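Local coordinates for acetaldehyde dehydrogenase (Acetylating) (Geobacillus thermoglucosidasius, PDB 5J78), which probably catalyses the NAD- and coenzyme A-dependent interconversion of acetaldehyde and acetyl-CoA, at residues V36-K44 / E207-D215; A170-Q181 / L193-T201. All coordinates share one frame; numbering follows the deposited sequence.

Contact 1: residues V36-K44 / E207-D215; sequences VRNYLEEAK and ELMKHKLTD. With MG (magnesium ion), chain H.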
loop_
_atom_site.group_PDB
_atom_site.type_symbol
_atom_site.label_atom_id
_atom_site.label_comp_id
_atom_site.label_asym_id
_atom_site.label_seq_id
_atom_site.Cartn_x
_atom_site.Cartn_y
_atom_site.Cartn_z
ATOM N N VAL A 36 13.025 7.637 -17.307
ATOM C CA VAL A 36 12.077 8.659 -16.816
ATOM C C VAL A 36 12.768 9.765 -16.022
ATOM O O VAL A 36 12.526 10.968 -16.251
ATOM C CB VAL A 36 10.978 8.020 -15.931
ATOM C CG1 VAL A 36 10.106 9.066 -15.263
ATOM C CG2 VAL A 36 10.117 7.114 -16.792
ATOM N N ARG A 37 13.639 9.372 -15.098
ATOM C CA ARG A 37 14.368 10.356 -14.284
ATOM C C ARG A 37 15.232 11.254 -15.162
ATOM O O ARG A 37 15.209 12.458 -15.013
ATOM C CB ARG A 37 15.222 9.662 -13.225
ATOM C CG ARG A 37 14.373 8.880 -12.205
ATOM C CD ARG A 37 15.216 8.344 -11.061
ATOM N NE ARG A 37 14.444 7.598 -10.066
ATOM C CZ ARG A 37 14.993 6.926 -9.056
ATOM N NH1 ARG A 37 16.300 6.916 -8.917
ATOM N NH2 ARG A 37 14.243 6.262 -8.186
ATOM N N ASN A 38 15.955 10.671 -16.112
ATOM C CA ASN A 38 16.723 11.472 -17.051
ATOM C C ASN A 38 15.858 12.445 -17.868
ATOM O O ASN A 38 16.224 13.599 -18.034
ATOM C CB ASN A 38 17.500 10.570 -18.001
ATOM C CG ASN A 38 18.618 9.791 -17.299
ATOM O OD1 ASN A 38 19.112 10.186 -16.261
ATOM N ND2 ASN A 38 19.008 8.672 -17.882
ATOM N N TYR A 39 14.726 11.981 -18.391
ATOM C CA TYR A 39 13.833 12.860 -19.149
ATOM C C TYR A 39 13.310 14.016 -18.310
ATOM O O TYR A 39 13.232 15.150 -18.784
ATOM C CB TYR A 39 12.636 12.079 -19.713
ATOM C CG TYR A 39 12.972 11.099 -20.807
ATOM C CD1 TYR A 39 14.200 11.127 -21.456
ATOM C CD2 TYR A 39 12.045 10.138 -21.195
ATOM C CE1 TYR A 39 14.496 10.214 -22.470
ATOM C CE2 TYR A 39 12.324 9.232 -22.196
ATOM C CZ TYR A 39 13.555 9.270 -22.834
ATOM O OH TYR A 39 13.843 8.359 -23.831
ATOM N N LEU A 40 12.910 13.737 -17.078
ATOM C CA LEU A 40 12.339 14.800 -16.263
ATOM C C LEU A 40 13.397 15.852 -15.909
ATOM O O LEU A 40 13.108 17.045 -15.884
ATOM C CB LEU A 40 11.714 14.227 -14.999
ATOM C CG LEU A 40 10.403 13.483 -15.193
ATOM C CD1 LEU A 40 10.099 12.644 -13.955
ATOM C CD2 LEU A 40 9.273 14.454 -15.477
ATOM N N GLU A 41 14.630 15.434 -15.659
ATOM C CA GLU A 41 15.646 16.423 -15.303
ATOM C C GLU A 41 16.014 17.244 -16.530
ATOM O O GLU A 41 16.150 18.458 -16.453
ATOM C CB GLU A 41 16.866 15.760 -14.683
ATOM C CG GLU A 41 16.836 15.864 -13.173
ATOM C CD GLU A 41 17.504 14.709 -12.501
ATOM O OE1 GLU A 41 18.589 14.307 -12.978
ATOM O OE2 GLU A 41 16.935 14.198 -11.510
ATOM N N GLU A 42 16.118 16.596 -17.677
ATOM C CA GLU A 42 16.349 17.327 -18.910
ATOM C C GLU A 42 15.142 18.209 -19.247
ATOM O O GLU A 42 15.305 19.331 -19.726
ATOM C CB GLU A 42 16.656 16.356 -20.052
ATOM C CG GLU A 42 18.021 15.688 -19.905
ATOM C CD GLU A 42 18.064 14.266 -20.480
ATOM O OE1 GLU A 42 17.201 13.926 -21.321
ATOM O OE2 GLU A 42 18.958 13.483 -20.082
ATOM N N ALA A 43 13.941 17.720 -18.951
ATOM C CA ALA A 43 12.726 18.494 -19.182
ATOM C C ALA A 43 12.682 19.726 -18.261
ATOM O O ALA A 43 12.220 20.795 -18.647
ATOM C CB ALA A 43 11.490 17.620 -18.979
ATOM N N LYS A 44 13.180 19.573 -17.042
ATOM C CA LYS A 44 13.243 20.699 -16.115
ATOM C C LYS A 44 14.109 21.827 -16.673
ATOM O O LYS A 44 13.680 22.986 -16.722
ATOM C CB LYS A 44 13.769 20.241 -14.760
ATOM C CG LYS A 44 13.675 21.317 -13.645
ATOM C CD LYS A 44 14.456 20.894 -12.403
ATOM C CE LYS A 44 14.567 22.017 -11.359
ATOM N NZ LYS A 44 13.221 22.575 -11.042
ATOM N N GLU A 207 6.662 5.843 -11.964
ATOM C CA GLU A 207 7.706 6.816 -11.698
ATOM C C GLU A 207 7.293 8.158 -12.290
ATOM O O GLU A 207 7.384 9.187 -11.645
ATOM C CB GLU A 207 9.046 6.345 -12.294
ATOM C CG GLU A 207 10.249 7.217 -11.933
ATOM C CD GLU A 207 10.699 7.074 -10.471
ATOM O OE1 GLU A 207 10.248 6.137 -9.781
ATOM O OE2 GLU A 207 11.521 7.899 -10.013
ATOM N N LEU A 208 6.826 8.133 -13.527
ATOM C CA LEU A 208 6.470 9.369 -14.222
ATOM C C LEU A 208 5.318 10.096 -13.529
ATOM O O LEU A 208 5.318 11.329 -13.429
ATOM C CB LEU A 208 6.092 9.084 -15.677
ATOM C CG LEU A 208 5.647 10.320 -16.457
ATOM C CD1 LEU A 208 6.779 11.324 -16.603
ATOM C CD2 LEU A 208 5.138 9.892 -17.830
ATOM N N MET A 209 4.336 9.334 -13.064
ATOM C CA MET A 209 3.157 9.922 -12.449
ATOM C C MET A 209 3.460 10.511 -11.057
ATOM O O MET A 209 2.847 11.497 -10.679
ATOM C CB MET A 209 2.030 8.891 -12.343
ATOM C CG MET A 209 1.333 8.589 -13.664
ATOM S SD MET A 209 -0.191 7.687 -13.392
ATOM C CE MET A 209 -0.714 7.478 -15.096
ATOM N N LYS A 210 4.422 9.946 -10.328
ATOM C CA LYS A 210 4.617 10.325 -8.923
ATOM C C LYS A 210 5.886 11.121 -8.651
ATOM O O LYS A 210 6.077 11.610 -7.546
ATOM C CB LYS A 210 4.616 9.074 -8.054
ATOM C CG LYS A 210 3.290 8.306 -8.119
ATOM C CD LYS A 210 3.386 7.002 -7.367
ATOM C CE LYS A 210 2.030 6.369 -7.165
ATOM N NZ LYS A 210 2.122 5.077 -6.432
ATOM N N HIS A 211 6.743 11.252 -9.655
ATOM C CA HIS A 211 8.042 11.875 -9.463
ATOM C C HIS A 211 7.928 13.323 -8.963
ATOM O O HIS A 211 7.003 14.033 -9.339
ATOM C CB HIS A 211 8.834 11.848 -10.768
ATOM C CG HIS A 211 10.297 12.077 -10.577
ATOM N ND1 HIS A 211 10.849 13.338 -10.503
ATOM C CD2 HIS A 211 11.319 11.208 -10.416
ATOM C CE1 HIS A 211 12.154 13.234 -10.329
ATOM N NE2 HIS A 211 12.465 11.951 -10.264
ATOM N N LYS A 212 8.871 13.748 -8.117
ATOM C CA LYS A 212 8.874 15.110 -7.569
ATOM C C LYS A 212 8.833 16.202 -8.636
ATOM O O LYS A 212 8.212 17.243 -8.434
ATOM C CB LYS A 212 10.106 15.334 -6.672
ATOM C CG LYS A 212 11.471 15.239 -7.372
ATOM C CD LYS A 212 12.625 15.592 -6.420
ATOM C CE LYS A 212 13.962 15.018 -6.908
ATOM N NZ LYS A 212 14.285 15.335 -8.344
ATOM N N LEU A 213 9.495 15.977 -9.765
ATOM C CA LEU A 213 9.519 16.978 -10.834
ATOM C C LEU A 213 8.295 16.998 -11.767
ATOM O O LEU A 213 8.138 17.931 -12.561
ATOM C CB LEU A 213 10.782 16.781 -11.692
ATOM C CG LEU A 213 12.105 16.987 -10.955
ATOM C CD1 LEU A 213 13.279 16.680 -11.891
ATOM C CD2 LEU A 213 12.207 18.406 -10.379
ATOM N N THR A 214 7.425 15.998 -11.691
ATOM C CA THR A 214 6.227 15.992 -12.541
ATOM C C THR A 214 5.185 16.972 -11.972
ATOM O O THR A 214 4.882 16.920 -10.778
ATOM C CB THR A 214 5.636 14.573 -12.638
ATOM O OG1 THR A 214 6.521 13.754 -13.404
ATOM C CG2 THR A 214 4.268 14.575 -13.270
ATOM N N ASP A 215 4.627 17.851 -12.805
ATOM C CA ASP A 215 3.718 18.893 -12.307
ATOM C C ASP A 215 2.231 18.628 -12.541
ATOM O O ASP A 215 1.402 18.878 -11.664
ATOM C CB ASP A 215 4.083 20.227 -12.940
ATOM C CG ASP A 215 5.387 20.736 -12.434
ATOM O OD1 ASP A 215 5.525 20.850 -11.191
ATOM O OD2 ASP A 215 6.294 20.950 -13.259
HETATM MG MG MG H . 6.905 20.783 -9.492
HETATM O O HOH W 1 11.451 4.968 -7.582
HETATM O O HOH W 2 6.077 19.011 -8.760
HETATM O O HOH W 3 7.354 22.695 -10.121
#
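Leu40 reaches from helix 28-51 into the type I beta turn, His211 to Thr214, that follows helix 202-210. Leu40 CD1 lies over a face of the His211 ring, 3.8 Å from the ring centroid in a CH-pi contact, while Leu40 CD2 sits 3.5 Å from Thr214 OG1 and also meets Leu208 CD1. Leu213 CD1 packs against Leu40 CB. The turn is fixed from within: Thr214 OG1 donates to Leu208 O at 2.7 Å, and Leu213 N donates to His211 ND1 at 3.1 Å, which holds the imidazole against rotation under Leu40. Beside it Val36 CG1, anti to the backbone N (chi1 172°), packs on Leu208 CB and Glu207 CG.

The outer side is polar and looser. Arg37 NE donates a nearly straight hydrogen bond (167°) to Glu207 OE2 at 2.9 Å, part of a salt bridge, in the guanidinium plane but from above the carboxylate plane; a water joins Arg37 NH2 to Glu207 OE1, and Asp27 and Asp29 of the second subunit take the guanidinium's other nitrogens. Glu41, whose carboxylate pairs with Arg26 of that subunit, lays its CG against Leu213 CD1, and Lys44 CD comes to 3.9 Å from Leu213 CD2. Past the turn, Asp215 OD1 binds magnesium at 2.2 Å. Beneath, Leu40 and Leu208 rest on strands 124-138 and 160-165, so both helices cover one sheet face, in what is probably the Rossmann-like NAD-binding domain.

Contact 2: residues A170-Q181 / L193-T201; sequences AKCTAEAARIMQ and LISCITQPT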
loop_
_atom_site.group_PDB
_atom_site.type_symbol
_atom_site.label_atom_id
_atom_site.label_comp_id
_atom_site.label_asym_id
_atom_site.label_seq_id
_atom_site.Cartn_x
_atom_site.Cartn_y
_atom_site.Cartn_z
ATOM N N ALA A 170 4.245 1.673 -28.633
ATOM C CA ALA A 170 5.460 2.374 -28.189
ATOM C C ALA A 170 6.275 3.026 -29.311
ATOM O O ALA A 170 6.727 4.168 -29.174
ATOM C CB ALA A 170 6.339 1.432 -27.413
ATOM N N LYS A 171 6.445 2.337 -30.432
ATOM C CA LYS A 171 7.278 2.876 -31.509
ATOM C C LYS A 171 6.642 4.057 -32.254
ATOM O O LYS A 171 7.301 5.057 -32.502
ATOM C CB LYS A 171 7.615 1.772 -32.510
ATOM C CG LYS A 171 8.608 0.748 -31.982
ATOM C CD LYS A 171 8.682 -0.445 -32.898
ATOM C CE LYS A 171 9.573 -1.527 -32.322
ATOM N NZ LYS A 171 8.845 -2.822 -32.230
ATOM N N CYS A 172 5.369 3.964 -32.617
ATOM C CA CYS A 172 4.764 5.084 -33.332
ATOM C C CYS A 172 4.603 6.312 -32.403
ATOM O O CYS A 172 4.762 7.454 -32.845
ATOM C CB CYS A 172 3.429 4.677 -33.947
ATOM S SG CYS A 172 2.153 4.268 -32.783
ATOM N N THR A 173 4.317 6.077 -31.121
ATOM C CA THR A 173 4.208 7.171 -30.136
ATOM C C THR A 173 5.562 7.896 -29.977
ATOM O O THR A 173 5.635 9.122 -30.052
ATOM C CB THR A 173 3.703 6.643 -28.745
ATOM O OG1 THR A 173 2.462 5.945 -28.916
ATOM C CG2 THR A 173 3.463 7.799 -27.754
ATOM N N ALA A 174 6.631 7.138 -29.768
ATOM C CA ALA A 174 7.954 7.728 -29.664
ATOM C C ALA A 174 8.369 8.448 -30.954
ATOM O O ALA A 174 9.027 9.480 -30.887
ATOM C CB ALA A 174 8.978 6.658 -29.293
ATOM N N GLU A 175 7.991 7.935 -32.124
ATOM C CA GLU A 175 8.369 8.595 -33.382
ATOM C C GLU A 175 7.642 9.937 -33.499
ATOM O O GLU A 175 8.233 10.935 -33.923
ATOM C CB GLU A 175 8.071 7.691 -34.603
ATOM C CG GLU A 175 8.349 8.316 -36.006
ATOM C CD GLU A 175 9.782 8.818 -36.222
ATOM O OE1 GLU A 175 10.700 8.464 -35.451
ATOM O OE2 GLU A 175 9.999 9.580 -37.190
ATOM N N ALA A 176 6.379 9.975 -33.080
ATOM C CA ALA A 176 5.615 11.214 -33.104
ATOM C C ALA A 176 6.242 12.260 -32.177
ATOM O O ALA A 176 6.359 13.427 -32.544
ATOM C CB ALA A 176 4.171 10.951 -32.717
ATOM N N ALA A 177 6.654 11.844 -30.985
ATOM C CA ALA A 177 7.364 12.745 -30.075
ATOM C C ALA A 177 8.718 13.242 -30.645
ATOM O O ALA A 177 9.061 14.419 -30.507
ATOM C CB ALA A 177 7.585 12.052 -28.725
ATOM N N ARG A 178 9.460 12.327 -31.267
ATOM C CA ARG A 178 10.739 12.623 -31.901
ATOM C C ARG A 178 10.565 13.728 -32.947
ATOM O O ARG A 178 11.311 14.701 -32.978
ATOM C CB ARG A 178 11.294 11.346 -32.552
ATOM C CG ARG A 178 12.804 11.172 -32.547
ATOM C CD ARG A 178 13.190 9.730 -32.972
ATOM N NE ARG A 178 13.128 8.788 -31.847
ATOM C CZ ARG A 178 12.409 7.668 -31.802
ATOM N NH1 ARG A 178 11.646 7.278 -32.834
ATOM N NH2 ARG A 178 12.466 6.923 -30.703
ATOM N N ILE A 179 9.551 13.569 -33.789
ATOM C CA ILE A 179 9.249 14.533 -34.830
ATOM C C ILE A 179 8.837 15.891 -34.239
ATOM O O ILE A 179 9.243 16.927 -34.747
ATOM C CB ILE A 179 8.145 13.996 -35.757
ATOM C CG1 ILE A 179 8.718 12.901 -36.667
ATOM C CG2 ILE A 179 7.576 15.095 -36.645
ATOM C CD1 ILE A 179 7.666 12.044 -37.302
ATOM N N MET A 180 8.047 15.888 -33.167
ATOM C CA MET A 180 7.678 17.138 -32.493
ATOM C C MET A 180 8.910 17.885 -31.931
ATOM O O MET A 180 9.027 19.103 -32.092
ATOM C CB MET A 180 6.660 16.850 -31.379
ATOM C CG MET A 180 5.244 16.485 -31.863
ATOM S SD MET A 180 4.517 17.577 -33.128
ATOM C CE MET A 180 5.095 16.806 -34.611
ATOM N N GLN A 181 9.829 17.157 -31.288
ATOM C CA GLN A 181 11.026 17.762 -30.688
ATOM C C GLN A 181 11.983 18.317 -31.742
ATOM O O GLN A 181 12.568 19.385 -31.563
ATOM C CB GLN A 181 11.758 16.738 -29.815
ATOM C CG GLN A 181 13.114 17.170 -29.332
ATOM C CD GLN A 181 13.017 18.293 -28.312
ATOM O OE1 GLN A 181 11.972 18.485 -27.677
ATOM N NE2 GLN A 181 14.102 19.042 -28.152
ATOM N N LEU A 193 12.940 19.115 -24.417
ATOM C CA LEU A 193 11.638 19.703 -24.135
ATOM C C LEU A 193 10.494 18.702 -24.219
ATOM O O LEU A 193 9.562 18.724 -23.404
ATOM C CB LEU A 193 11.373 20.835 -25.113
ATOM C CG LEU A 193 10.180 21.706 -24.764
ATOM C CD1 LEU A 193 10.440 22.513 -23.490
ATOM C CD2 LEU A 193 9.860 22.613 -25.918
ATOM N N ILE A 194 10.577 17.867 -25.253
ATOM C CA ILE A 194 9.592 16.844 -25.586
ATOM C C ILE A 194 10.319 15.511 -25.657
ATOM O O ILE A 194 11.294 15.373 -26.403
ATOM C CB ILE A 194 8.916 17.110 -26.926
ATOM C CG1 ILE A 194 8.228 18.474 -26.927
ATOM C CG2 ILE A 194 7.919 16.024 -27.266
ATOM C CD1 ILE A 194 8.001 19.009 -28.319
ATOM N N SER A 195 9.851 14.548 -24.875
ATOM C CA SER A 195 10.501 13.241 -24.770
ATOM C C SER A 195 9.443 12.163 -24.671
ATOM O O SER A 195 8.265 12.460 -24.440
ATOM C CB SER A 195 11.445 13.186 -23.556
ATOM O OG SER A 195 10.777 13.555 -22.352
ATOM N N CYS A 196 9.855 10.908 -24.855
ATOM C CA CYS A 196 8.934 9.782 -24.755
ATOM C C CYS A 196 9.642 8.533 -24.240
ATOM O O CYS A 196 10.720 8.179 -24.710
ATOM C CB CYS A 196 8.300 9.520 -26.122
ATOM S SG CYS A 196 7.046 8.229 -26.212
ATOM N N ILE A 197 9.036 7.894 -23.245
ATOM C CA ILE A 197 9.489 6.602 -22.729
ATOM C C ILE A 197 9.594 5.592 -23.892
ATOM O O ILE A 197 8.637 5.403 -24.639
ATOM C CB ILE A 197 8.510 6.054 -21.640
ATOM C CG1 ILE A 197 8.555 6.927 -20.378
ATOM C CG2 ILE A 197 8.849 4.628 -21.254
ATOM C CD1 ILE A 197 7.382 6.695 -19.452
ATOM N N THR A 198 10.739 4.934 -24.019
ATOM C CA THR A 198 10.958 3.982 -25.110
ATOM C C THR A 198 10.693 2.539 -24.694
ATOM O O THR A 198 10.390 1.699 -25.527
ATOM C CB THR A 198 12.388 4.073 -25.648
ATOM O OG1 THR A 198 13.316 3.722 -24.613
ATOM C CG2 THR A 198 12.676 5.488 -26.133
ATOM N N GLN A 199 10.805 2.275 -23.401
ATOM C CA GLN A 199 10.599 0.950 -22.834
ATOM C C GLN A 199 9.439 1.016 -21.830
ATOM O O GLN A 199 9.682 1.111 -20.616
ATOM C CB GLN A 199 11.883 0.458 -22.126
ATOM C CG GLN A 199 13.242 0.852 -22.759
ATOM C CD GLN A 199 14.390 0.885 -21.722
ATOM O OE1 GLN A 199 14.542 1.859 -20.969
ATOM N NE2 GLN A 199 15.189 -0.184 -21.681
ATOM N N PRO A 200 8.180 0.994 -22.315
ATOM C CA PRO A 200 7.054 1.162 -21.381
ATOM C C PRO A 200 6.990 0.025 -20.382
ATOM O O PRO A 200 7.144 -1.133 -20.765
ATOM C CB PRO A 200 5.814 1.165 -22.294
ATOM C CG PRO A 200 6.336 1.432 -23.653
ATOM C CD PRO A 200 7.710 0.844 -23.697
ATOM N N THR A 201 6.809 0.369 -19.111
ATOM C CA THR A 201 6.639 -0.612 -18.046
ATOM C C THR A 201 5.774 -0.003 -16.961
ATOM O O THR A 201 5.632 1.218 -16.886
ATOM C CB THR A 201 7.974 -1.040 -17.408
ATOM O OG1 THR A 201 8.541 0.063 -16.700
ATOM C CG2 THR A 201 8.959 -1.540 -18.457
HETATM O O HOH W 4 9.810 3.327 -28.501
#
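A right-handed beta-alpha-beta crossover of the Rossmann-like type, strand 160-165, helix 170-186, strand 194-196, contains this contact, in which the returning strand lies nearly antiparallel to the helix (164°) with axes 7.4 Å apart. Small residues permit that approach. Cys196 SG, anti to its own N (chi1 -176°), reaches up to Ala174 CA at 3.6 Å and brushes Thr173 CG2, while Cys196 CB meets Ala177 CB at 3.7 Å. Ile194 splits its branches: CG2 lies near Ala177 CB and CD1 against Met180 CB, 4.0 Å away. Farther along, Ala170 CB touches Pro200 CG at 3.8 Å.

At the other end Gln181 folds back at chi2 (69°), and its OE1 accepts Ile194 N at 2.9 Å, with the donor above the carbonyl plane; NE2 is held by Glu185 and Pro190 O. Without the amide, as with an alanine here, Ile194 N would probably lose this acceptor and Pro190 O this donor, weakening the tie between helix and strand entry. Shape fit along the alanines and Cys196 thus does the packing, while the Gln181 amide pins the first residue of the strand to the helix through the hydrogen bond from Ile194 N to OE1.

From the N terminus, helix 28-51 comes first and waits some 160 residues for its partner, because contact 1 closes only when the chain reaches helix 202-210 and the turn after it. Contact 2 is nested inside that long loop and closes a much shorter one, of 11 residues, between helix 170-186 and strand 194-196. The two follow closely, since strand 194-196 leads on to helix 202-210. Their centres are about 15 Å apart and they touch: Tyr39 OH probably hydrogen-bonds to Cys196 O, and Val36 packs on Ile197. Together they tie the N-terminal helix to the crossover and to the mixed sheet.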